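Lysine/ornithine decarboxylase (PDB 5GJO) decarboxylates both L-lysine and L-ornithine with similar efficiency, using pyridoxal 5'-phosphate, to give cadaverine and putrescine in polyamine biosynthesis. Local coordinates at residues 133-147 / 173-187. The protein carries 2 engineered substitutions. Numbering follows the deposited sequence. Where two conformers were deposited one is given.
Sequences DVLVRIAVRNNKALV and HAMGICFHVGSQSLS. With PLP (pyridoxal-5'-phosphate), chain H; SO4 (sulfate ion), chain C.
Asn142 meets the 173-187 segment through its amide nitrogen: ND2 donates to Val181 O at 3.0 Å and to Ser185 OG at 3.1 Å. Both acceptors lie near the amide plane, within 12°, although ND2 stands well above the carbonyl plane of Val181. On the other branch, OD1 accepts from Lys144 N, closing an Asx turn. With chi1 at -166°, CG is anti to the backbone N, which carries the amide across to both acceptors. A leucine in its place would probably leave Val181 O and Ser185 OG without these donors and free the turn at Lys144 to shift.

Beyond Asn142 the chains pair antiparallel, Ser183 N donating to Val147 O at 3.0 Å, with a classic bulge where Leu146 and Val147 face Ser183. On the cofactor side, His180 CB lies over one face of the Arg137 guanidinium, 3.7 Å from NH2, while NH2 itself bonds to Leu149 O. The His180 ring is fixed by Gly182 N, which donates to ND1, so that NE2 can donate to PLP O4P at 3.1 Å.

Further back, strands 133-137 and 173-178 are parallel neighbours in the PLP-binding barrel, joined through helix 160-169 as a beta-alpha-beta unit; their register slips by one at a bulge between Val134 and Leu135. At their start His173 ND1 donates to Asp133 OD1 (2.7 Å), and Arg112 forms a salt bridge with OD2.

Ser183 OG, 2.6 Å from PLP O2P, and His180 NE2 thus bring two donors to the cofactor's phosphate group, consistent with this paired loop helping to seat PLP.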
ATOM      1  N   ASP A 133      -8.652 -30.941  -9.671  1.00 19.53           N
ATOM      2  CA  ASP A 133      -9.497 -30.361 -10.657  1.00 18.72           C
ATOM      3  C   ASP A 133      -8.871 -29.023 -11.140  1.00 20.14           C
ATOM      4  O   ASP A 133      -8.491 -28.152 -10.293  1.00 19.71           O
ATOM      5  CB  ASP A 133     -10.890 -30.103 -10.069  1.00 19.58           C
ATOM      6  CG  ASP A 133     -11.573 -31.346  -9.633  1.00 24.81           C
ATOM      7  OD1 ASP A 133     -11.319 -32.378 -10.291  1.00 22.74           O
ATOM      8  OD2 ASP A 133     -12.336 -31.305  -8.641  1.00 22.67           O
ATOM      9  N   VAL A 134      -8.821 -28.859 -12.454  1.00 18.80           N
ATOM     10  CA  VAL A 134      -8.335 -27.597 -13.046  1.00 17.24           C
ATOM     11  C   VAL A 134      -9.307 -27.006 -14.030  1.00 16.83           C
ATOM     12  O   VAL A 134     -10.008 -27.696 -14.794  1.00 16.32           O
ATOM     13  CB  VAL A 134      -6.930 -27.710 -13.696  1.00 17.16           C
ATOM     14  CG1 VAL A 134      -5.923 -28.138 -12.709  1.00 18.00           C
ATOM     15  CG2 VAL A 134      -6.968 -28.671 -14.930  1.00 18.84           C
ATOM     16  N   LEU A 135      -9.474 -25.663 -13.953  1.00 15.16           N
ATOM     17  CA  LEU A 135     -10.207 -24.906 -14.926  1.00 16.44           C
ATOM     18  C   LEU A 135      -9.190 -24.014 -15.640  1.00 15.60           C
ATOM     19  O   LEU A 135      -8.409 -23.282 -15.028  1.00 15.12           O
ATOM     20  CB  LEU A 135     -11.285 -24.011 -14.308  1.00 17.14           C
ATOM     21  CG  LEU A 135     -12.357 -24.711 -13.461  1.00 21.20           C
ATOM     22  CD1 LEU A 135     -11.733 -25.215 -12.205  1.00 28.43           C
ATOM     23  CD2 LEU A 135     -13.356 -23.650 -13.016  1.00 24.07           C
ATOM     24  N   VAL A 136      -9.248 -24.016 -16.966  1.00 16.74           N
ATOM     25  CA  VAL A 136      -8.346 -23.215 -17.721  1.00 14.59           C
ATOM     26  C   VAL A 136      -9.021 -21.838 -17.873  1.00 14.50           C
ATOM     27  O   VAL A 136     -10.185 -21.773 -18.163  1.00 14.11           O
ATOM     28  CB  VAL A 136      -7.999 -23.788 -19.116  1.00 14.98           C
ATOM     29  CG1 VAL A 136      -9.169 -23.928 -20.015  1.00 15.09           C
ATOM     30  CG2 VAL A 136      -6.914 -22.928 -19.786  1.00 15.37           C
ATOM     31  N   ARG A 137      -8.219 -20.791 -17.667  1.00 14.37           N
ATOM     32  CA  ARG A 137      -8.759 -19.414 -17.725  1.00 13.99           C
ATOM     33  C   ARG A 137      -8.450 -18.880 -19.113  1.00 11.64           C
ATOM     34  O   ARG A 137      -7.238 -18.820 -19.495  1.00 12.39           O
ATOM     35  CB  ARG A 137      -8.019 -18.544 -16.748  1.00 14.88           C
ATOM     36  CG  ARG A 137      -8.613 -17.129 -16.688  1.00 15.03           C
ATOM     37  CD  ARG A 137      -7.988 -16.395 -15.534  1.00 15.04           C
ATOM     38  NE  ARG A 137      -8.273 -14.973 -15.553  1.00 14.31           N
ATOM     39  CZ  ARG A 137      -7.938 -14.168 -14.536  1.00 16.12           C
ATOM     40  NH1 ARG A 137      -7.516 -14.659 -13.369  1.00 14.48           N
ATOM     41  NH2 ARG A 137      -8.137 -12.836 -14.658  1.00 15.54           N
ATOM     42  N   ILE A 138      -9.479 -18.464 -19.788  1.00 13.44           N
ATOM     43  CA  ILE A 138      -9.377 -17.837 -21.111  1.00 16.41           C
ATOM     44  C   ILE A 138      -9.408 -16.303 -21.009  1.00 17.35           C
ATOM     45  O   ILE A 138     -10.125 -15.733 -20.180  1.00 14.61           O
ATOM     46  CB  ILE A 138     -10.496 -18.287 -22.079  1.00 17.34           C
ATOM     47  CG1 ILE A 138     -11.925 -18.063 -21.549  1.00 18.12           C
ATOM     48  CG2 ILE A 138     -10.279 -19.757 -22.447  1.00 18.84           C
ATOM     49  CD1 ILE A 138     -13.047 -18.291 -22.526  1.00 20.16           C
ATOM     50  N   ALA A 139      -8.662 -15.690 -21.902  1.00 16.98           N
ATOM     51  CA  ALA A 139      -8.648 -14.264 -22.084  1.00 18.00           C
ATOM     52  C   ALA A 139      -9.898 -13.848 -22.858  1.00 18.45           C
ATOM     53  O   ALA A 139     -10.182 -14.373 -23.920  1.00 17.90           O
ATOM     54  CB  ALA A 139      -7.337 -13.845 -22.779  1.00 18.39           C
ATOM     55  N   VAL A 140     -10.632 -12.889 -22.315  1.00 16.34           N
ATOM     56  CA  VAL A 140     -11.851 -12.379 -22.845  1.00 15.74           C
ATOM     57  C   VAL A 140     -11.844 -10.851 -22.986  1.00 15.56           C
ATOM     58  O   VAL A 140     -10.982 -10.172 -22.428  1.00 13.82           O
ATOM     59  CB  VAL A 140     -13.047 -12.899 -22.040  1.00 15.36           C
ATOM     60  CG1 VAL A 140     -13.051 -14.400 -22.038  1.00 14.90           C
ATOM     61  CG2 VAL A 140     -13.091 -12.299 -20.625  1.00 17.32           C
ATOM     62  N   ARG A 141     -12.736 -10.358 -23.822  1.00 15.94           N
ATOM     63  CA  ARG A 141     -12.861  -8.914 -24.127  1.00 17.05           C
ATOM     64  C   ARG A 141     -13.756  -8.177 -23.147  1.00 15.08           C
ATOM     65  O   ARG A 141     -14.736  -8.694 -22.690  1.00 16.74           O
ATOM     66  CB  ARG A 141     -13.523  -8.698 -25.477  1.00 19.42           C
ATOM     67  CG  ARG A 141     -12.734  -9.207 -26.628  1.00 21.52           C
ATOM     68  CD  ARG A 141     -13.428  -8.758 -27.924  1.00 23.91           C
ATOM     69  NE  ARG A 141     -12.649  -9.401 -28.922  1.00 26.03           N
ATOM     70  CZ  ARG A 141     -12.979 -10.538 -29.491  1.00 26.11           C
ATOM     71  NH1 ARG A 141     -14.146 -11.103 -29.255  1.00 22.39           N
ATOM     72  NH2 ARG A 141     -12.148 -11.048 -30.388  1.00 31.45           N
ATOM     73  N   ASN A 142     -13.427  -6.923 -22.882  1.00 14.01           N
ATOM     74  CA  ASN A 142     -14.283  -6.041 -22.102  1.00 14.33           C
ATOM     75  C   ASN A 142     -13.863  -4.592 -22.271  1.00 15.84           C
ATOM     76  O   ASN A 142     -12.770  -4.250 -21.898  1.00 16.95           O
ATOM     77  CB  ASN A 142     -14.284  -6.418 -20.612  1.00 13.68           C
ATOM     78  CG  ASN A 142     -15.416  -5.752 -19.835  1.00 13.91           C
ATOM     79  OD1 ASN A 142     -16.084  -4.889 -20.340  1.00 14.71           O
ATOM     80  ND2 ASN A 142     -15.641  -6.192 -18.610  1.00 14.85           N
ATOM     81  N   ASN A 143     -14.796  -3.889 -22.927  0.50 16.14           N
ATOM     82  CA  ASN A 143     -14.503  -2.487 -23.178  0.50 16.91           C
ATOM     83  C   ASN A 143     -14.879  -1.574 -22.024  0.50 17.04           C
ATOM     84  O   ASN A 143     -14.630  -0.367 -22.114  0.50 16.93           O
ATOM     85  CB  ASN A 143     -15.281  -1.991 -24.400  0.50 19.55           C
ATOM     86  CG  ASN A 143     -14.766  -2.564 -25.700  0.50 20.21           C
ATOM     87  OD1 ASN A 143     -13.602  -2.934 -25.813  0.50 21.73           O
ATOM     88  ND2 ASN A 143     -15.650  -2.660 -26.675  0.50 22.15           N
ATOM     89  N   LYS A 144     -15.508  -2.128 -20.956  1.00 15.87           N
ATOM     90  CA  LYS A 144     -15.885  -1.311 -19.821  1.00 16.44           C
ATOM     91  C   LYS A 144     -15.436  -1.859 -18.460  1.00 18.45           C
ATOM     92  O   LYS A 144     -16.189  -1.881 -17.530  1.00 18.04           O
ATOM     93  CB  LYS A 144     -17.402  -1.122 -19.821  1.00 18.66           C
ATOM     94  CG  LYS A 144     -17.973  -0.560 -21.096  1.00 21.61           C
ATOM     95  CD  LYS A 144     -19.471  -0.429 -20.973  1.00 23.73           C
ATOM     96  CE  LYS A 144     -20.102   0.071 -22.245  1.00 27.45           C
ATOM     97  NZ  LYS A 144     -21.523   0.366 -21.958  1.00 31.91           N
ATOM     98  N   ALA A 145     -14.174  -2.240 -18.360  1.00 16.16           N
ATOM     99  CA  ALA A 145     -13.654  -2.748 -17.108  1.00 17.54           C
ATOM    100  C   ALA A 145     -12.707  -1.720 -16.529  1.00 16.69           C
ATOM    101  O   ALA A 145     -11.875  -1.213 -17.221  1.00 17.71           O
ATOM    102  CB  ALA A 145     -12.911  -4.041 -17.332  1.00 17.50           C
ATOM    103  N   LEU A 146     -12.846  -1.406 -15.257  1.00 15.35           N
ATOM    104  CA  LEU A 146     -11.904  -0.473 -14.633  1.00 15.89           C
ATOM    105  C   LEU A 146     -10.522  -1.049 -14.510  1.00 16.77           C
ATOM    106  O   LEU A 146      -9.549  -0.306 -14.676  1.00 15.81           O
ATOM    107  CB  LEU A 146     -12.396  -0.095 -13.264  1.00 17.68           C
ATOM    108  CG  LEU A 146     -11.623   1.024 -12.513  1.00 21.45           C
ATOM    109  CD1 LEU A 146     -11.773   2.353 -13.237  1.00 21.06           C
ATOM    110  CD2 LEU A 146     -12.072   1.106 -11.061  1.00 21.69           C
ATOM    111  N   VAL A 147     -10.454  -2.343 -14.220  1.00 13.90           N
ATOM    112  CA  VAL A 147      -9.223  -3.081 -14.021  1.00 15.93           C
ATOM    113  C   VAL A 147      -9.212  -4.158 -15.102  1.00 15.03           C
ATOM    114  O   VAL A 147     -10.074  -5.096 -15.120  1.00 14.14           O
ATOM    115  CB  VAL A 147      -9.141  -3.697 -12.618  1.00 16.55           C
ATOM    116  CG1 VAL A 147      -7.827  -4.436 -12.436  1.00 19.73           C
ATOM    117  CG2 VAL A 147      -9.260  -2.660 -11.488  1.00 17.55           C
ATOM    118  N   HIS A 173      -7.262 -33.302 -13.430  1.00 17.27           N
ATOM    119  CA  HIS A 173      -8.535 -33.528 -13.941  1.00 18.00           C
ATOM    120  C   HIS A 173      -8.990 -32.286 -14.727  1.00 20.40           C
ATOM    121  O   HIS A 173      -9.178 -31.233 -14.114  1.00 19.09           O
ATOM    122  CB  HIS A 173      -9.542 -33.862 -12.849  1.00 19.59           C
ATOM    123  CG  HIS A 173     -10.949 -33.971 -13.355  1.00 22.57           C
ATOM    124  ND1 HIS A 173     -12.033 -33.483 -12.671  1.00 27.79           N
ATOM    125  CD2 HIS A 173     -11.457 -34.622 -14.418  1.00 29.16           C
ATOM    126  CE1 HIS A 173     -13.132 -33.717 -13.350  1.00 28.82           C
ATOM    127  NE2 HIS A 173     -12.810 -34.413 -14.414  1.00 31.98           N
ATOM    128  N   ALA A 174      -9.171 -32.424 -16.036  1.00 20.06           N
ATOM    129  CA  ALA A 174      -9.618 -31.332 -16.899  1.00 20.89           C
ATOM    130  C   ALA A 174     -11.096 -31.096 -16.707  1.00 19.14           C
ATOM    131  O   ALA A 174     -11.974 -31.787 -17.285  1.00 22.33           O
ATOM    132  CB  ALA A 174      -9.256 -31.639 -18.350  1.00 24.03           C
ATOM    133  N   MET A 175     -11.413 -30.112 -15.836  1.00 18.20           N
ATOM    134  CA  MET A 175     -12.750 -29.985 -15.300  1.00 17.94           C
ATOM    135  C   MET A 175     -13.601 -28.944 -16.017  1.00 19.53           C
ATOM    136  O   MET A 175     -14.860 -29.045 -16.133  1.00 16.08           O
ATOM    137  CB  MET A 175     -12.665 -29.607 -13.794  1.00 23.48           C
ATOM    138  CG  MET A 175     -14.048 -29.697 -13.171  1.00 29.64           C
ATOM    139  SD  MET A 175     -14.016 -29.043 -11.512  1.00 33.85           S
ATOM    140  CE  MET A 175     -14.982 -30.376 -10.801  1.00 31.73           C
ATOM    141  N   GLY A 176     -12.928 -27.907 -16.498  1.00 16.47           N
ATOM    142  CA  GLY A 176     -13.678 -26.861 -17.176  1.00 17.85           C
ATOM    143  C   GLY A 176     -12.913 -25.591 -17.533  1.00 16.21           C
ATOM    144  O   GLY A 176     -11.673 -25.589 -17.653  1.00 16.96           O
ATOM    145  N   ILE A 177     -13.706 -24.551 -17.691  1.00 16.84           N
ATOM    146  CA  ILE A 177     -13.246 -23.260 -18.190  1.00 16.45           C
ATOM    147  C   ILE A 177     -13.694 -22.160 -17.199  1.00 16.74           C
ATOM    148  O   ILE A 177     -14.790 -22.219 -16.639  1.00 16.80           O
ATOM    149  CB  ILE A 177     -13.772 -23.009 -19.560  1.00 17.69           C
ATOM    150  CG1 ILE A 177     -13.228 -24.125 -20.513  1.00 19.98           C
ATOM    151  CG2 ILE A 177     -13.300 -21.667 -20.113  1.00 19.96           C
ATOM    152  CD1 ILE A 177     -13.749 -24.041 -21.916  1.00 20.38           C
ATOM    153  N   CYS A 178     -12.803 -21.190 -17.058  1.00 15.57           N
ATOM    154  CA  CYS A 178     -13.096 -19.957 -16.322  1.00 15.66           C
ATOM    155  C   CYS A 178     -12.646 -18.719 -17.078  1.00 15.36           C
ATOM    156  O   CYS A 178     -11.853 -18.748 -18.009  1.00 13.20           O
ATOM    157  CB  CYS A 178     -12.421 -19.973 -14.917  1.00 15.04           C
ATOM    158  SG  CYS A 178     -10.664 -19.898 -14.831  1.00 15.86           S
ATOM    159  N   PHE A 179     -13.175 -17.600 -16.621  1.00 14.46           N
ATOM    160  CA  PHE A 179     -12.838 -16.320 -17.174  1.00 13.19           C
ATOM    161  C   PHE A 179     -13.157 -15.228 -16.115  1.00 13.58           C
ATOM    162  O   PHE A 179     -13.916 -15.477 -15.135  1.00 12.26           O
ATOM    163  CB  PHE A 179     -13.510 -15.995 -18.504  1.00 12.49           C
ATOM    164  CG  PHE A 179     -15.004 -16.020 -18.471  1.00 12.05           C
ATOM    165  CD1 PHE A 179     -15.727 -14.942 -18.023  1.00 12.51           C
ATOM    166  CD2 PHE A 179     -15.688 -17.099 -18.872  1.00 13.02           C
ATOM    167  CE1 PHE A 179     -17.094 -14.931 -17.998  1.00 14.02           C
ATOM    168  CE2 PHE A 179     -17.065 -17.132 -18.847  1.00 13.20           C
ATOM    169  CZ  PHE A 179     -17.793 -16.031 -18.431  1.00 14.70           C
ATOM    170  N   HIS A 180     -12.479 -14.086 -16.297  1.00 12.15           N
ATOM    171  CA  HIS A 180     -12.840 -12.889 -15.469  1.00 13.46           C
ATOM    172  C   HIS A 180     -12.873 -11.747 -16.485  1.00 12.79           C
ATOM    173  O   HIS A 180     -11.882 -11.509 -17.197  1.00 14.76           O
ATOM    174  CB  HIS A 180     -11.870 -12.657 -14.370  1.00 15.39           C
ATOM    175  CG  HIS A 180     -12.390 -11.766 -13.293  1.00 16.57           C
ATOM    176  ND1 HIS A 180     -12.964 -10.557 -13.584  1.00 17.52           N
ATOM    177  CD2 HIS A 180     -12.423 -11.888 -11.947  1.00 19.32           C
ATOM    178  CE1 HIS A 180     -13.286  -9.924 -12.460  1.00 20.78           C
ATOM    179  NE2 HIS A 180     -12.979 -10.710 -11.448  1.00 18.45           N
ATOM    180  N   VAL A 181     -13.995 -11.084 -16.528  1.00 11.38           N
ATOM    181  CA  VAL A 181     -14.190 -10.013 -17.520  1.00 12.60           C
ATOM    182  C   VAL A 181     -13.404  -8.717 -17.193  1.00 12.58           C
ATOM    183  O   VAL A 181     -13.232  -7.822 -18.057  1.00 12.57           O
ATOM    184  CB  VAL A 181     -15.661  -9.677 -17.774  1.00 12.00           C
ATOM    185  CG1 VAL A 181     -16.458 -10.844 -18.299  1.00 15.17           C
ATOM    186  CG2 VAL A 181     -16.331  -9.020 -16.594  1.00 13.35           C
ATOM    187  N   GLY A 182     -12.952  -8.648 -15.951  1.00 11.19           N
ATOM    188  CA  GLY A 182     -12.281  -7.485 -15.404  1.00 11.90           C
ATOM    189  C   GLY A 182     -13.057  -6.888 -14.235  1.00 13.59           C
ATOM    190  O   GLY A 182     -14.208  -7.167 -14.078  1.00 13.58           O
ATOM    191  N   SER A 183     -12.374  -6.115 -13.401  1.00 12.67           N
ATOM    192  CA  SER A 183     -13.002  -5.552 -12.211  1.00 14.60           C
ATOM    193  C   SER A 183     -13.787  -4.271 -12.474  1.00 15.24           C
ATOM    194  O   SER A 183     -13.425  -3.485 -13.311  1.00 16.29           O
ATOM    195  CB  SER A 183     -12.016  -5.364 -11.062  1.00 18.60           C
ATOM    196  OG  SER A 183     -12.685  -5.271  -9.831  1.00 15.41           O
ATOM    197  N   GLN A 184     -14.862  -4.090 -11.718  1.00 14.13           N
ATOM    198  CA  GLN A 184     -15.751  -2.975 -11.914  1.00 13.24           C
ATOM    199  C   GLN A 184     -16.203  -2.921 -13.358  1.00 13.62           C
ATOM    200  O   GLN A 184     -15.895  -2.007 -14.055  1.00 14.72           O
ATOM    201  CB  GLN A 184     -15.143  -1.646 -11.464  1.00 13.21           C
ATOM    202  CG  GLN A 184     -16.113  -0.482 -11.545  1.00 12.01           C
ATOM    203  CD  GLN A 184     -17.120  -0.443 -10.399  1.00 13.09           C
ATOM    204  OE1 GLN A 184     -17.213  -1.354  -9.618  1.00 10.77           O
ATOM    205  NE2 GLN A 184     -17.882   0.640 -10.331  1.00 12.41           N
ATOM    206  N   SER A 185     -16.865  -3.979 -13.799  1.00 12.60           N
ATOM    207  CA  SER A 185     -17.356  -4.046 -15.147  1.00 12.99           C
ATOM    208  C   SER A 185     -18.706  -3.354 -15.244  1.00 13.08           C
ATOM    209  O   SER A 185     -19.616  -3.667 -14.516  1.00 15.41           O
ATOM    210  CB  SER A 185     -17.498  -5.500 -15.589  1.00 14.73           C
ATOM    211  OG  SER A 185     -18.092  -5.576 -16.838  1.00 14.42           O
ATOM    212  N   LEU A 186     -18.800  -2.402 -16.149  1.00 14.03           N
ATOM    213  CA  LEU A 186     -20.067  -1.761 -16.450  1.00 15.69           C
ATOM    214  C   LEU A 186     -20.703  -2.402 -17.684  1.00 17.23           C
ATOM    215  O   LEU A 186     -21.699  -1.941 -18.145  1.00 17.48           O
ATOM    216  CB  LEU A 186     -19.901  -0.247 -16.608  1.00 16.72           C
ATOM    217  CG  LEU A 186     -19.143   0.451 -15.468  1.00 16.87           C
ATOM    218  CD1 LEU A 186     -19.004   1.946 -15.662  1.00 17.64           C
ATOM    219  CD2 LEU A 186     -19.814   0.165 -14.148  1.00 17.70           C
ATOM    220  N   SER A 187     -20.101  -3.477 -18.183  1.00 16.15           N
ATOM    221  CA  SER A 187     -20.627  -4.238 -19.323  1.00 17.36           C
ATOM    222  C   SER A 187     -21.264  -5.528 -18.901  1.00 14.88           C
ATOM    223  O   SER A 187     -20.698  -6.275 -18.145  1.00 18.96           O
ATOM    224  CB  SER A 187     -19.507  -4.548 -20.360  1.00 15.79           C
ATOM    225  OG  SER A 187     -20.008  -5.380 -21.420  1.00 15.69           O
TER
HETATM  226  N1  PLP H 406     -11.737 -13.873  -8.711  1.00 35.98           N
HETATM  227  C2  PLP H 406     -10.526 -13.660  -9.279  1.00 46.50           C
HETATM  228  C2A PLP H 406      -9.735 -14.823  -9.819  1.00 49.94           C
HETATM  229  C3  PLP H 406      -9.976 -12.285  -9.371  1.00 39.68           C
HETATM  230  O3  PLP H 406      -8.761 -12.045  -9.938  1.00 32.07           O
HETATM  231  C4  PLP H 406     -10.798 -11.182  -8.824  1.00 37.42           C
HETATM  232  C4A PLP H 406     -10.335  -9.777  -8.868  1.00 42.13           C
HETATM  233  O4A PLP H 406      -9.143  -9.530  -8.946  1.00 35.07           O
HETATM  234  C5  PLP H 406     -12.106 -11.548  -8.228  1.00 35.06           C
HETATM  235  C6  PLP H 406     -12.498 -12.885  -8.209  1.00 31.96           C
HETATM  236  C5A PLP H 406     -13.004 -10.480  -7.648  1.00 29.43           C
HETATM  237  O4P PLP H 406     -13.200  -9.449  -8.612  1.00 17.35           O
HETATM  238  P   PLP H 406     -14.294  -8.294  -8.363  1.00 12.30           P
HETATM  239  O1P PLP H 406     -15.605  -9.041  -8.308  1.00 11.87           O
HETATM  240  O2P PLP H 406     -14.145  -7.386  -9.559  1.00 15.03           O
HETATM  241  O3P PLP H 406     -13.875  -7.673  -7.051  1.00 13.73           O
HETATM  242  S   SO4 C 401     -22.755  -3.391 -22.614  1.00 25.82           S
HETATM  243  O1  SO4 C 401     -23.378  -4.422 -21.728  1.00 18.38           O
HETATM  244  O2  SO4 C 401     -23.558  -3.222 -23.817  1.00 28.05           O
HETATM  245  O3  SO4 C 401     -22.860  -2.158 -21.781  1.00 26.64           O
HETATM  246  O4  SO4 C 401     -21.328  -3.661 -22.935  1.00 24.07           O
HETATM  247  O   HOH W   1     -10.122 -14.060 -18.014  1.00 16.19           O
HETATM  248  O   HOH W   2     -22.437   0.715 -19.188  1.00 30.16           O